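Local coordinates for UPF0098 protein CT_736 (Chlamydia trachomatis, PDB 3N08) that is of unknown function but, as a homologue of phosphatidylethanolamine-binding proteins and Raf kinase inhibitor protein, may bind phospholipid head groups or similar anionic ligands, at residues Gly126-Lys129 with Glu130-Leu133. Numbering follows the deposited sequence.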
ATOM      1  N   GLY B 126     -21.334 -14.989 -13.801  1.00 16.33           N
ATOM      2  CA  GLY B 126     -21.442 -16.063 -12.820  1.00 18.77           C
ATOM      3  C   GLY B 126     -20.122 -16.568 -12.265  1.00 17.03           C
ATOM      4  O   GLY B 126     -20.046 -17.708 -11.816  1.00 19.13           O
ATOM      5  N   VAL B 127     -19.077 -15.750 -12.288  1.00 14.64           N
ATOM      6  CA  VAL B 127     -17.751 -16.195 -11.868  1.00 14.99           C
ATOM      7  C   VAL B 127     -17.619 -16.293 -10.343  1.00 13.85           C
ATOM      8  O   VAL B 127     -17.906 -15.342  -9.624  1.00 14.97           O
ATOM      9  CB  VAL B 127     -16.654 -15.245 -12.432  1.00 15.04           C
ATOM     10  CG1 VAL B 127     -15.287 -15.548 -11.813  1.00 19.25           C
ATOM     11  CG2 VAL B 127     -16.616 -15.373 -13.952  1.00 18.81           C
ATOM     12  N   THR B 128     -17.195 -17.451  -9.864  1.00 14.36           N
ATOM     13  CA  THR B 128     -16.926 -17.643  -8.445  1.00 16.39           C
ATOM     14  C   THR B 128     -15.461 -17.321  -8.123  1.00 13.96           C
ATOM     15  O   THR B 128     -14.614 -17.254  -9.012  1.00 14.07           O
ATOM     16  CB  THR B 128     -17.153 -19.102  -8.031  1.00 17.75           C
ATOM     17  OG1 THR B 128     -16.212 -19.935  -8.723  1.00 18.82           O
ATOM     18  CG2 THR B 128     -18.581 -19.560  -8.343  1.00 22.02           C
ATOM     19  N   LYS B 129     -15.151 -17.148  -6.844  1.00 13.43           N
ATOM     20  CA  LYS B 129     -13.774 -16.924  -6.449  1.00 12.97           C
ATOM     21  C   LYS B 129     -12.832 -18.016  -6.969  1.00 12.68           C
ATOM     22  O   LYS B 129     -11.765 -17.713  -7.488  1.00 14.11           O
ATOM     23  CB  LYS B 129     -13.664 -16.828  -4.927  1.00 12.72           C
ATOM     24  CG  LYS B 129     -12.213 -16.645  -4.471  1.00 16.05           C
ATOM     25  CD  LYS B 129     -12.063 -16.475  -2.978  1.00 17.51           C
ATOM     26  CE  LYS B 129     -10.600 -16.480  -2.561  1.00 26.55           C
ATOM     27  NZ  LYS B 129     -10.482 -16.637  -1.090  1.00 26.58           N
ATOM     28  N   GLU B 130     -13.216 -19.280  -6.810  0.73 17.64           N
ATOM     29  CA  GLU B 130     -12.369 -20.370  -7.269  0.73 17.44           C
ATOM     30  C   GLU B 130     -12.058 -20.246  -8.763  0.73 16.00           C
ATOM     31  O   GLU B 130     -10.913 -20.393  -9.174  0.73 16.10           O
ATOM     32  CB  GLU B 130     -13.012 -21.723  -6.964  0.73 23.17           C
ATOM     33  CG  GLU B 130     -12.176 -22.912  -7.409  0.73 35.28           C
ATOM     34  CD  GLU B 130     -12.791 -24.250  -7.021  0.73 53.23           C
ATOM     35  OE1 GLU B 130     -14.031 -24.327  -6.874  0.73 55.01           O
ATOM     36  OE2 GLU B 130     -12.032 -25.230  -6.860  0.73 59.10           O
ATOM     37  N   GLN B 131     -13.079 -19.969  -9.569  1.00 15.28           N
ATOM     38  CA  GLN B 131     -12.893 -19.825 -11.020  1.00 16.77           C
ATOM     39  C   GLN B 131     -12.009 -18.621 -11.377  1.00 16.10           C
ATOM     40  O   GLN B 131     -11.161 -18.675 -12.275  1.00 16.89           O
ATOM     41  CB  GLN B 131     -14.249 -19.664 -11.698  1.00 17.36           C
ATOM     42  CG  GLN B 131     -15.096 -20.923 -11.675  1.00 21.73           C
ATOM     43  CD  GLN B 131     -16.512 -20.668 -12.153  1.00 21.10           C
ATOM     44  OE1 GLN B 131     -17.013 -19.557 -12.090  1.00 23.92           O
ATOM     45  NE2 GLN B 131     -17.156 -21.714 -12.650  1.00 29.24           N
ATOM     46  N   LEU B 132     -12.217 -17.529 -10.653  1.00 14.29           N
ATOM     47  CA  LEU B 132     -11.453 -16.308 -10.846  1.00 14.14           C
ATOM     48  C   LEU B 132      -9.975 -16.521 -10.540  1.00 14.26           C
ATOM     49  O   LEU B 132      -9.099 -16.105 -11.301  1.00 14.12           O
ATOM     50  CB  LEU B 132     -12.042 -15.200  -9.971  1.00 14.03           C
ATOM     51  CG  LEU B 132     -11.321 -13.869 -10.060  1.00 16.26           C
ATOM     52  CD1 LEU B 132     -11.183 -13.399 -11.509  1.00 16.57           C
ATOM     53  CD2 LEU B 132     -12.090 -12.846  -9.252  1.00 14.98           C
ATOM     54  N   LEU B 133      -9.680 -17.194  -9.438  1.00 13.52           N
ATOM     55  CA  LEU B 133      -8.304 -17.452  -9.070  1.00 14.00           C
ATOM     56  C   LEU B 133      -7.615 -18.286 -10.144  1.00 15.23           C
ATOM     57  O   LEU B 133      -6.440 -18.060 -10.456  1.00 15.64           O
ATOM     58  CB  LEU B 133      -8.227 -18.140  -7.702  1.00 19.04           C
ATOM     59  CG  LEU B 133      -8.603 -17.304  -6.475  1.00 24.32           C
ATOM     60  CD1 LEU B 133      -8.389 -18.104  -5.198  1.00 29.01           C
ATOM     61  CD2 LEU B 133      -7.830 -16.009  -6.427  1.00 27.65           C
TER
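Thr128 and Gln131 meet where the chain enters helix 129-136: Gly126 turns with positive phi, then Val127 and Thr128 run extended, with Thr128 at the N-cap. The first helical backbone bonds are Leu132 N to Thr128 O and Leu133 N to Lys129 O, each 2.9 Å. At the N-cap the two side chains form a capping box, which gives Gln131 N, in the first turn, and Thr128 N an acceptor each. With chi1 at 64°, Thr128 OG1 lies between its backbone N and carbonyl carbon and accepts from Gln131 N at 3.2 Å. In return the extended Gln131 side chain runs back past Thr128 OG1, and its OE1 takes the N-H of Thr128 at 3.1 Å; the bond is nearly straight (167°), although the donor sits 33° out of the amide's carbonyl plane. Beside the box, Val127 CG1 rests on Leu132 CB at 3.7 Å, the two side chains crossing almost perpendicularly, while the aliphatic part of Lys129 passes Leu133, CE to CD1 3.8 Å. Lys129 NZ reaches a salt bridge with Glu49 of strand 43-50. Leu132 packs on Val45 and Ile47 of that strand and, with Val127, on Tyr69 of strand 63-71, seating the helix start against the large mixed sheet.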